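Long-range contacts in packaging protein UL32 (Human herpesvirus 8 type M, PDB 6XF9), which probably directs newly made capsids to nuclear replication compartments, and so controls cleavage and packaging of viral DNA, and assembles as a zinc-binding pentameric ring: residues D[87-93]-D[277-282]; D[212-218]-D[384-390]; D[442-446]-D[457-461]. All blocks are in the same frame, centred on the assembly; numbering follows the deposited sequence. Where two conformers were deposited one is given.

Contact 1 of 3, residues D[87-93]-D[277-282]; sequences HCWTSTM and PCLMHP
Met280 lies against the first turn of helix 89-106, touching Trp89, Thr92 and Met93 with its side chain, and has the largest share of the 405 Å² buried between the segments. Met280 SD stands 4.5 Å from the centroid of the five-membered ring of Trp89, 63° off the ring normal, a Met-aromatic contact of oblique geometry. The bend at chi3 (77°) turns Met280 CE back over the helix, where it meets Thr92 CG2 at 3.7 Å and the backbone N of Met93.

Apolar packing continues along the indole. Met280 CB is 3.6 Å from Trp89 CD1, and Pro277 CG approaches Trp89 NE1 to 3.4 Å, also obliquely. At the other end of the contact, the Pro282 ring carbons CG and CD rest on the backbone of His87 and Cys88, with CG 3.8 Å from His87 O.

The polar component is small. Thr92 OG1 lies 3.0 Å from Met280 O, but its proton also has Cys88 O within reach, 3.1 Å from OG1, so the choice of acceptor remains unsettled.

The contact borders the zinc site of Cys296, Cys299, His366 and Cys373, the Cys88 side chain lying about 5 Å from that of Cys299. Cys88 is the N-cap residue of helix 89-106, and Glu300 of helix 297-304 accepts from the backbone N atoms of Trp89 and Thr90. Segment 277-282 belongs to the loop between strands 271-272 and 288-289; Trp232 of helix 225-235 meets Trp89 edge-to-face, and helix 124-133 covers Thr92, enclosing the contact in the buried, largely helical interior.

Contact 2 of 3, residues D[212-218]-D[384-390]; sequences TFCGASR and VLFRLPR
Arg390 and Arg218 reach across in opposite directions, each giving its guanidinium to a backbone carbonyl of the other segment. Arg390 straddles Cys214 O: NH1 is modelled at 2.4 Å, too short to be taken literally, so that length is doubtful, and NH2 at 2.8 Å makes a weak bond. NH1 also donates to Ala211 O. Arg218 NH1 bonds to Leu388 O at 2.5 Å from above the carbonyl plane, 46° out of it, and this oxygen is itself tilted from the guanidinium plane. Bends at chi2 and chi3 fold the Arg218 chain so that its guanidinium lies over the aliphatic part of Arg390, whose CG sits 3.5 Å above that plane near its centre. The two guanidinium planes are 27° apart; despite the like charges, both groups are directed at carbonyl oxygens.

The backbones are joined by Arg390 N to Thr212 O, 3.1 Å long, in the carbonyl plane and on a lone pair. Here the C-terminal end of helix 207-213 meets the linker between helices 382-386 and 391-402, and Arg390 is the N-cap residue of the latter helix. Beyond helix 207-213, a type I beta turn from Gly215 to Arg218 brings Arg218 back toward that linker.

Outside this polar layer, Phe213 is held between two covers: Thr212 CG2 over one face and Val384 CA over the opposite one, a CH-pi contact 3.9 Å from the ring centroid. Arg387 O lies at the ring edge, in plane, and Pro389 CB approaches CE1 of Phe213 obliquely. Pro389 CB also packs tightly on Thr212 CG2 at 3.4 Å, and farther out Phe81 of helix 71-83 touches both Phe213 and Val384.

Contact 3 of 3, residues D[442-446]-D[457-461]; sequences IRELT and AHPSQ
Ile442 meets the start of helix 459-465 through its CG2 branch, which is 4.0 Å from both His458 CE1 and Ser460 N and 4.1 Å from Pro459 CB. A chi1 of -75° sets this methyl anti to the backbone N, pointing it at the neighbouring helix end, and the Ile442 side chain crosses His458 at about a right angle. One turn on, Leu445 CG and CD2 pack against Pro459 CG, while Phe425 of helix 416-430 touches both Leu445 and Pro459.

Thr446 closes the series. Its OG1 lies over one face of the His458 imidazole, 3.5 Å from NE2, and approaches Pro459 CD to 3.2 Å; CG2 accompanies it toward the same imidazole. The hydroxyl donates to Ile442 O at 2.7 Å, while Thr446 N reaches that carbonyl oxygen from the opposite face of its plane, so two bonds grip it.

At its ND1 end the imidazole is held by its own helix: Ser460 N donates to ND1 at an angle of 155°, and Ser460 OG also hydrogen-bonds to ND1. Asn150 of a neighbouring subunit accepts from His458 N, and Thr175 of that subunit packs on Ile442, placing the contact at a ring interface. The geometry is that of a side-chain N-cap, with His458 capping helix 459-465 and proline in the first helical position.

How the contacts relate
The centre of contact 1 lies about 7 Å from the centre of the chain, those of contacts 2 and 3 about 21 Å. Contacts 2 and 3 are 37 Å apart between centres; contact 1 is 25 Å, centre to centre, from either, its nearest atoms about 6 Å from contact 2 and 13 Å from contact 3. Along the chain contacts 1 and 2 cross and contact 3 follows. Contact 1 borders the zinc site of Cys296 and Cys299, the His281 side chain being about 8 Å from the ion; contact 3 is farther from that of Cys415 and His452, the Leu445 side chain about 11 Å from its ion. Contact 2 is remote from the metals; only contact 3 touches another subunit.

Contact 1 of 3, residues D[87-93]-D[277-282]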
loop_
_atom_site.group_PDB
_atom_site.type_symbol
_atom_site.label_atom_id
_atom_site.label_comp_id
_atom_site.label_asym_id
_atom_site.label_seq_id
_atom_site.Cartn_x
_atom_site.Cartn_y
_atom_site.Cartn_z
ATOM N N HIS D 87 13.042 37.801 -4.633
ATOM C CA HIS D 87 12.867 37.223 -6.001
ATOM C C HIS D 87 11.568 37.812 -6.808
ATOM O O HIS D 87 10.344 37.613 -6.585
ATOM C CB HIS D 87 12.395 35.814 -5.865
ATOM C CG HIS D 87 13.447 34.774 -5.805
ATOM N ND1 HIS D 87 13.913 34.267 -4.612
ATOM C CD2 HIS D 87 14.024 34.043 -6.779
ATOM C CE1 HIS D 87 14.787 33.314 -4.855
ATOM N NE2 HIS D 87 14.877 33.164 -6.162
ATOM N N CYS D 88 11.870 38.659 -7.742
ATOM C CA CYS D 88 10.735 39.275 -8.421
ATOM C C CYS D 88 11.198 39.891 -9.731
ATOM O O CYS D 88 12.354 39.727 -10.137
ATOM C CB CYS D 88 10.054 40.291 -7.511
ATOM S SG CYS D 88 11.179 41.454 -6.776
ATOM N N TRP D 89 10.281 40.584 -10.416
ATOM C CA TRP D 89 10.670 41.248 -11.653
ATOM C C TRP D 89 11.655 42.382 -11.377
ATOM O O TRP D 89 12.732 42.425 -11.980
ATOM C CB TRP D 89 9.437 41.779 -12.400
ATOM C CG TRP D 89 9.835 42.578 -13.591
ATOM C CD1 TRP D 89 10.162 42.111 -14.819
ATOM C CD2 TRP D 89 10.031 43.997 -13.632
ATOM N NE1 TRP D 89 10.520 43.157 -15.642
ATOM C CE2 TRP D 89 10.438 44.325 -14.930
ATOM C CE3 TRP D 89 9.877 45.022 -12.699
ATOM C CZ2 TRP D 89 10.706 45.627 -15.312
ATOM C CZ3 TRP D 89 10.138 46.318 -13.085
ATOM C CH2 TRP D 89 10.557 46.607 -14.372
ATOM N N THR D 90 11.337 43.233 -10.409
ATOM C CA THR D 90 12.160 44.404 -10.137
ATOM C C THR D 90 13.596 44.046 -9.791
ATOM O O THR D 90 14.526 44.733 -10.215
ATOM C CB THR D 90 11.569 45.251 -8.993
ATOM O OG1 THR D 90 10.251 45.688 -9.350
ATOM C CG2 THR D 90 12.444 46.466 -8.722
ATOM N N SER D 91 13.789 42.982 -9.026
ATOM C CA SER D 91 15.147 42.584 -8.662
ATOM C C SER D 91 15.907 42.072 -9.871
ATOM O O SER D 91 17.133 42.217 -9.928
ATOM C CB SER D 91 15.150 41.528 -7.563
ATOM O OG SER D 91 14.317 41.918 -6.482
ATOM N N THR D 92 15.212 41.463 -10.841
ATOM C CA THR D 92 15.880 41.041 -12.071
ATOM C C THR D 92 16.227 42.235 -12.948
ATOM O O THR D 92 17.331 42.303 -13.506
ATOM C CB THR D 92 14.990 40.065 -12.830
ATOM O OG1 THR D 92 14.682 38.971 -11.964
ATOM C CG2 THR D 92 15.671 39.557 -14.109
ATOM N N MET D 93 15.302 43.192 -13.058
ATOM C CA MET D 93 15.548 44.432 -13.790
ATOM C C MET D 93 16.759 45.165 -13.220
ATOM O O MET D 93 17.665 45.555 -13.962
ATOM C CB MET D 93 14.293 45.302 -13.714
ATOM C CG MET D 93 14.255 46.569 -14.562
ATOM S SD MET D 93 14.464 46.328 -16.347
ATOM C CE MET D 93 13.742 47.866 -16.889
ATOM N N PRO D 277 6.641 41.494 -19.164
ATOM C CA PRO D 277 7.955 40.854 -19.289
ATOM C C PRO D 277 8.097 39.753 -18.247
ATOM O O PRO D 277 9.071 39.705 -17.490
ATOM C CB PRO D 277 8.923 42.016 -19.059
ATOM C CG PRO D 277 8.178 42.936 -18.147
ATOM C CD PRO D 277 6.700 42.742 -18.386
ATOM N N CYS D 278 7.101 38.865 -18.198
ATOM C CA CYS D 278 6.987 37.877 -17.134
ATOM C C CYS D 278 8.081 36.825 -17.188
ATOM O O CYS D 278 8.247 36.093 -16.210
ATOM C CB CYS D 278 5.612 37.196 -17.189
ATOM S SG CYS D 278 5.245 36.353 -18.754
ATOM N N LEU D 279 8.838 36.739 -18.284
ATOM C CA LEU D 279 9.966 35.823 -18.347
ATOM C C LEU D 279 11.154 36.326 -17.553
ATOM O O LEU D 279 12.233 35.728 -17.638
ATOM C CB LEU D 279 10.366 35.562 -19.800
ATOM C CG LEU D 279 9.290 34.869 -20.629
ATOM C CD1 LEU D 279 9.714 34.707 -22.085
ATOM C CD2 LEU D 279 8.959 33.515 -20.031
ATOM N N MET D 280 10.986 37.432 -16.822
ATOM C CA MET D 280 11.957 37.901 -15.843
ATOM C C MET D 280 11.514 37.681 -14.401
ATOM O O MET D 280 12.252 38.045 -13.480
ATOM C CB MET D 280 12.248 39.386 -16.049
ATOM C CG MET D 280 13.122 39.684 -17.223
ATOM S SD MET D 280 13.056 41.441 -17.541
ATOM C CE MET D 280 14.127 42.089 -16.268
ATOM N N HIS D 281 10.361 37.099 -14.188
ATOM C CA HIS D 281 9.687 36.803 -12.943
ATOM C C HIS D 281 9.832 35.313 -12.639
ATOM O O HIS D 281 9.989 34.505 -13.562
ATOM C CB HIS D 281 8.203 37.157 -13.056
ATOM C CG HIS D 281 7.507 37.226 -11.741
ATOM N ND1 HIS D 281 7.068 36.104 -11.071
ATOM C CD2 HIS D 281 7.152 38.287 -10.974
ATOM C CE1 HIS D 281 6.507 36.468 -9.929
ATOM N NE2 HIS D 281 6.543 37.788 -9.846
ATOM N N PRO D 282 9.807 34.889 -11.369
ATOM C CA PRO D 282 10.002 33.455 -11.073
ATOM C C PRO D 282 8.967 32.506 -11.685
ATOM O O PRO D 282 9.298 31.339 -11.942
ATOM C CB PRO D 282 9.967 33.413 -9.539
ATOM C CG PRO D 282 9.642 34.853 -9.073
ATOM C CD PRO D 282 10.081 35.721 -10.189
#

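Contact 2 of 3, residues D[212-218]-D[384-390]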
loop_
_atom_site.group_PDB
_atom_site.type_symbol
_atom_site.label_atom_id
_atom_site.label_comp_id
_atom_site.label_asym_id
_atom_site.label_seq_id
_atom_site.Cartn_x
_atom_site.Cartn_y
_atom_site.Cartn_z
ATOM N N THR D 212 27.268 50.406 7.340
ATOM C CA THR D 212 27.253 51.106 6.065
ATOM C C THR D 212 25.889 51.675 5.707
ATOM O O THR D 212 25.818 52.697 5.021
ATOM C CB THR D 212 27.713 50.175 4.954
ATOM O OG1 THR D 212 28.994 49.653 5.306
ATOM C CG2 THR D 212 27.838 50.924 3.657
ATOM N N PHE D 213 24.797 51.053 6.134
ATOM C CA PHE D 213 23.497 51.412 5.587
ATOM C C PHE D 213 22.508 51.917 6.608
ATOM O O PHE D 213 21.544 52.588 6.224
ATOM C CB PHE D 213 22.871 50.215 4.858
ATOM C CG PHE D 213 23.697 49.708 3.709
ATOM C CD1 PHE D 213 23.689 50.366 2.489
ATOM C CD2 PHE D 213 24.465 48.571 3.843
ATOM C CE1 PHE D 213 24.444 49.900 1.426
ATOM C CE2 PHE D 213 25.216 48.096 2.784
ATOM C CZ PHE D 213 25.209 48.760 1.576
ATOM N N CYS D 214 22.697 51.603 7.877
ATOM C CA CYS D 214 21.694 51.871 8.886
ATOM C C CYS D 214 21.967 53.202 9.587
ATOM O O CYS D 214 23.106 53.676 9.662
ATOM C CB CYS D 214 21.647 50.708 9.876
ATOM S SG CYS D 214 21.085 49.125 9.053
ATOM N N GLY D 215 20.892 53.781 10.131
ATOM C CA GLY D 215 20.910 55.063 10.819
ATOM C C GLY D 215 19.959 56.023 10.127
ATOM O O GLY D 215 19.957 56.107 8.888
ATOM N N ALA D 216 19.156 56.763 10.909
ATOM C CA ALA D 216 18.175 57.671 10.312
ATOM C C ALA D 216 18.845 58.761 9.500
ATOM O O ALA D 216 18.243 59.297 8.556
ATOM C CB ALA D 216 17.304 58.310 11.398
ATOM N N SER D 217 20.113 59.044 9.812
ATOM C CA SER D 217 20.895 60.051 9.109
ATOM C C SER D 217 20.932 59.800 7.614
ATOM O O SER D 217 21.220 60.738 6.858
ATOM C CB SER D 217 22.318 60.112 9.684
ATOM O OG SER D 217 23.144 60.921 8.870
ATOM N N ARG D 218 20.626 58.555 7.163
ATOM C CA ARG D 218 20.929 58.133 5.800
ATOM C C ARG D 218 19.792 58.513 4.878
ATOM O O ARG D 218 18.627 58.236 5.186
ATOM C CB ARG D 218 21.135 56.632 5.733
ATOM C CG ARG D 218 22.351 56.125 6.467
ATOM C CD ARG D 218 23.563 56.352 5.601
ATOM N NE ARG D 218 24.196 57.644 5.775
ATOM C CZ ARG D 218 25.086 58.138 4.924
ATOM N NH1 ARG D 218 25.436 57.444 3.849
ATOM N NH2 ARG D 218 25.630 59.323 5.152
ATOM N N VAL D 384 19.955 47.839 3.036
ATOM C CA VAL D 384 20.950 47.549 2.001
ATOM C C VAL D 384 20.494 48.105 0.670
ATOM O O VAL D 384 21.258 48.746 -0.060
ATOM C CB VAL D 384 21.216 46.036 1.893
ATOM C CG1 VAL D 384 22.135 45.767 0.741
ATOM C CG2 VAL D 384 21.825 45.507 3.167
ATOM N N LEU D 385 19.239 47.862 0.324
ATOM C CA LEU D 385 18.816 48.144 -1.034
ATOM C C LEU D 385 18.699 49.638 -1.284
ATOM O O LEU D 385 18.971 50.105 -2.397
ATOM C CB LEU D 385 17.491 47.451 -1.325
ATOM C CG LEU D 385 17.507 45.929 -1.430
ATOM C CD1 LEU D 385 16.193 45.484 -2.095
ATOM C CD2 LEU D 385 18.741 45.404 -2.185
ATOM N N PHE D 386 18.257 50.405 -0.281
ATOM C CA PHE D 386 17.771 51.749 -0.560
ATOM C C PHE D 386 18.411 52.874 0.230
ATOM O O PHE D 386 18.215 54.031 -0.144
ATOM C CB PHE D 386 16.242 51.811 -0.386
ATOM C CG PHE D 386 15.511 51.345 -1.610
ATOM C CD1 PHE D 386 15.522 52.110 -2.764
ATOM C CD2 PHE D 386 14.900 50.111 -1.640
ATOM C CE1 PHE D 386 14.900 51.675 -3.912
ATOM C CE2 PHE D 386 14.267 49.669 -2.778
ATOM C CZ PHE D 386 14.266 50.453 -3.915
ATOM N N ARG D 387 19.176 52.596 1.270
ATOM C CA ARG D 387 19.866 53.657 1.982
ATOM C C ARG D 387 21.236 53.924 1.380
ATOM O O ARG D 387 21.959 52.996 0.986
ATOM C CB ARG D 387 19.982 53.318 3.460
ATOM C CG ARG D 387 18.620 53.340 4.089
ATOM C CD ARG D 387 18.659 53.690 5.535
ATOM N NE ARG D 387 17.294 53.888 6.006
ATOM C CZ ARG D 387 16.621 55.023 5.853
ATOM N NH1 ARG D 387 17.199 56.049 5.239
ATOM N NH2 ARG D 387 15.381 55.137 6.318
ATOM N N LEU D 388 21.574 55.214 1.303
ATOM C CA LEU D 388 22.821 55.635 0.692
ATOM C C LEU D 388 23.980 55.237 1.596
ATOM O O LEU D 388 24.025 55.655 2.756
ATOM C CB LEU D 388 22.800 57.151 0.484
ATOM C CG LEU D 388 23.966 57.739 -0.326
ATOM C CD1 LEU D 388 23.477 58.948 -1.130
ATOM C CD2 LEU D 388 25.232 58.047 0.545
ATOM N N PRO D 389 24.957 54.499 1.099
ATOM C CA PRO D 389 26.005 53.989 1.985
ATOM C C PRO D 389 26.951 55.077 2.452
ATOM O O PRO D 389 27.243 56.043 1.744
ATOM C CB PRO D 389 26.738 52.972 1.109
ATOM C CG PRO D 389 26.495 53.415 -0.275
ATOM C CD PRO D 389 25.126 54.052 -0.289
ATOM N N ARG D 390 27.470 54.878 3.656
ATOM C CA ARG D 390 28.549 55.704 4.154
ATOM C C ARG D 390 29.822 55.201 3.504
ATOM O O ARG D 390 30.167 54.020 3.659
ATOM C CB ARG D 390 28.659 55.590 5.664
ATOM C CG ARG D 390 27.402 55.866 6.415
ATOM C CD ARG D 390 27.624 55.488 7.866
ATOM N NE ARG D 390 26.569 56.077 8.682
ATOM C CZ ARG D 390 25.433 55.468 8.992
ATOM N NH1 ARG D 390 25.239 54.211 8.621
ATOM N NH2 ARG D 390 24.517 56.102 9.711
#

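Contact 3 of 3, residues D[442-446]-D[457-461]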
loop_
_atom_site.group_PDB
_atom_site.type_symbol
_atom_site.label_atom_id
_atom_site.label_comp_id
_atom_site.label_asym_id
_atom_site.label_seq_id
_atom_site.Cartn_x
_atom_site.Cartn_y
_atom_site.Cartn_z
ATOM N N ILE D 442 3.429 19.160 -0.945
ATOM C CA ILE D 442 2.638 19.904 0.033
ATOM C C ILE D 442 2.901 19.411 1.452
ATOM O O ILE D 442 2.977 20.211 2.390
ATOM C CB ILE D 442 1.144 19.826 -0.333
ATOM C CG1 ILE D 442 0.870 20.734 -1.522
ATOM C CG2 ILE D 442 0.301 20.197 0.862
ATOM C CD1 ILE D 442 -0.487 20.559 -2.131
ATOM N N ARG D 443 3.005 18.096 1.651
ATOM C CA ARG D 443 3.225 17.605 3.015
ATOM C C ARG D 443 4.653 17.884 3.483
ATOM O O ARG D 443 4.869 18.206 4.658
ATOM C CB ARG D 443 2.795 16.131 3.145
ATOM C CG ARG D 443 3.825 15.025 3.134
ATOM C CD ARG D 443 3.171 13.654 3.500
ATOM N NE ARG D 443 2.001 13.328 2.667
ATOM C CZ ARG D 443 0.738 13.302 3.105
ATOM N NH1 ARG D 443 0.458 13.590 4.377
ATOM N NH2 ARG D 443 -0.256 12.999 2.267
ATOM N N GLU D 444 5.652 17.737 2.611
ATOM C CA GLU D 444 7.015 18.093 3.031
ATOM C C GLU D 444 7.156 19.600 3.249
ATOM O O GLU D 444 7.879 20.042 4.143
ATOM C CB GLU D 444 8.037 17.601 2.006
ATOM C CG GLU D 444 9.489 17.843 2.393
ATOM C CD GLU D 444 9.908 17.155 3.690
ATOM O OE1 GLU D 444 9.261 16.156 4.069
ATOM O OE2 GLU D 444 10.914 17.590 4.315
ATOM N N LEU D 445 6.508 20.403 2.412
ATOM C CA LEU D 445 6.572 21.848 2.576
ATOM C C LEU D 445 5.901 22.296 3.860
ATOM O O LEU D 445 6.361 23.235 4.516
ATOM C CB LEU D 445 5.931 22.524 1.373
ATOM C CG LEU D 445 5.708 24.024 1.497
ATOM C CD1 LEU D 445 7.007 24.767 1.812
ATOM C CD2 LEU D 445 5.158 24.483 0.183
ATOM N N THR D 446 4.777 21.686 4.218
ATOM C CA THR D 446 4.150 22.042 5.488
ATOM C C THR D 446 5.054 21.707 6.663
ATOM O O THR D 446 5.163 22.489 7.613
ATOM C CB THR D 446 2.812 21.343 5.626
ATOM O OG1 THR D 446 2.006 21.670 4.490
ATOM C CG2 THR D 446 2.118 21.841 6.853
ATOM N N ALA D 457 -0.962 29.910 6.164
ATOM C CA ALA D 457 -2.061 28.983 5.972
ATOM C C ALA D 457 -1.527 27.705 5.344
ATOM O O ALA D 457 -0.415 27.663 4.807
ATOM C CB ALA D 457 -3.151 29.592 5.100
ATOM N N HIS D 458 -2.322 26.652 5.426
ATOM C CA HIS D 458 -1.862 25.359 4.957
ATOM C C HIS D 458 -1.682 25.392 3.443
ATOM O O HIS D 458 -2.565 25.886 2.736
ATOM C CB HIS D 458 -2.849 24.275 5.351
ATOM C CG HIS D 458 -2.297 22.897 5.198
ATOM N ND1 HIS D 458 -2.376 22.188 4.016
ATOM C CD2 HIS D 458 -1.621 22.111 6.064
ATOM C CE1 HIS D 458 -1.776 21.022 4.166
ATOM N NE2 HIS D 458 -1.303 20.955 5.398
ATOM N N PRO D 459 -0.563 24.890 2.907
ATOM C CA PRO D 459 -0.338 25.006 1.456
ATOM C C PRO D 459 -1.435 24.413 0.601
ATOM O O PRO D 459 -1.690 24.944 -0.485
ATOM C CB PRO D 459 0.983 24.264 1.250
ATOM C CG PRO D 459 1.696 24.460 2.525
ATOM C CD PRO D 459 0.656 24.466 3.615
ATOM N N SER D 460 -2.135 23.370 1.058
ATOM C CA SER D 460 -3.235 22.841 0.250
ATOM C C SER D 460 -4.345 23.864 0.133
ATOM O O SER D 460 -4.922 24.038 -0.945
ATOM C CB SER D 460 -3.777 21.546 0.854
ATOM O OG SER D 460 -4.224 21.745 2.189
ATOM N N GLN D 461 -4.655 24.550 1.233
ATOM C CA GLN D 461 -5.591 25.662 1.163
ATOM C C GLN D 461 -5.082 26.721 0.196
ATOM O O GLN D 461 -5.826 27.181 -0.677
ATOM C CB GLN D 461 -5.822 26.241 2.567
ATOM C CG GLN D 461 -6.442 27.633 2.532
ATOM C CD GLN D 461 -6.621 28.287 3.914
ATOM O OE1 GLN D 461 -6.202 27.738 4.941
ATOM N NE2 GLN D 461 -7.216 29.491 3.930
#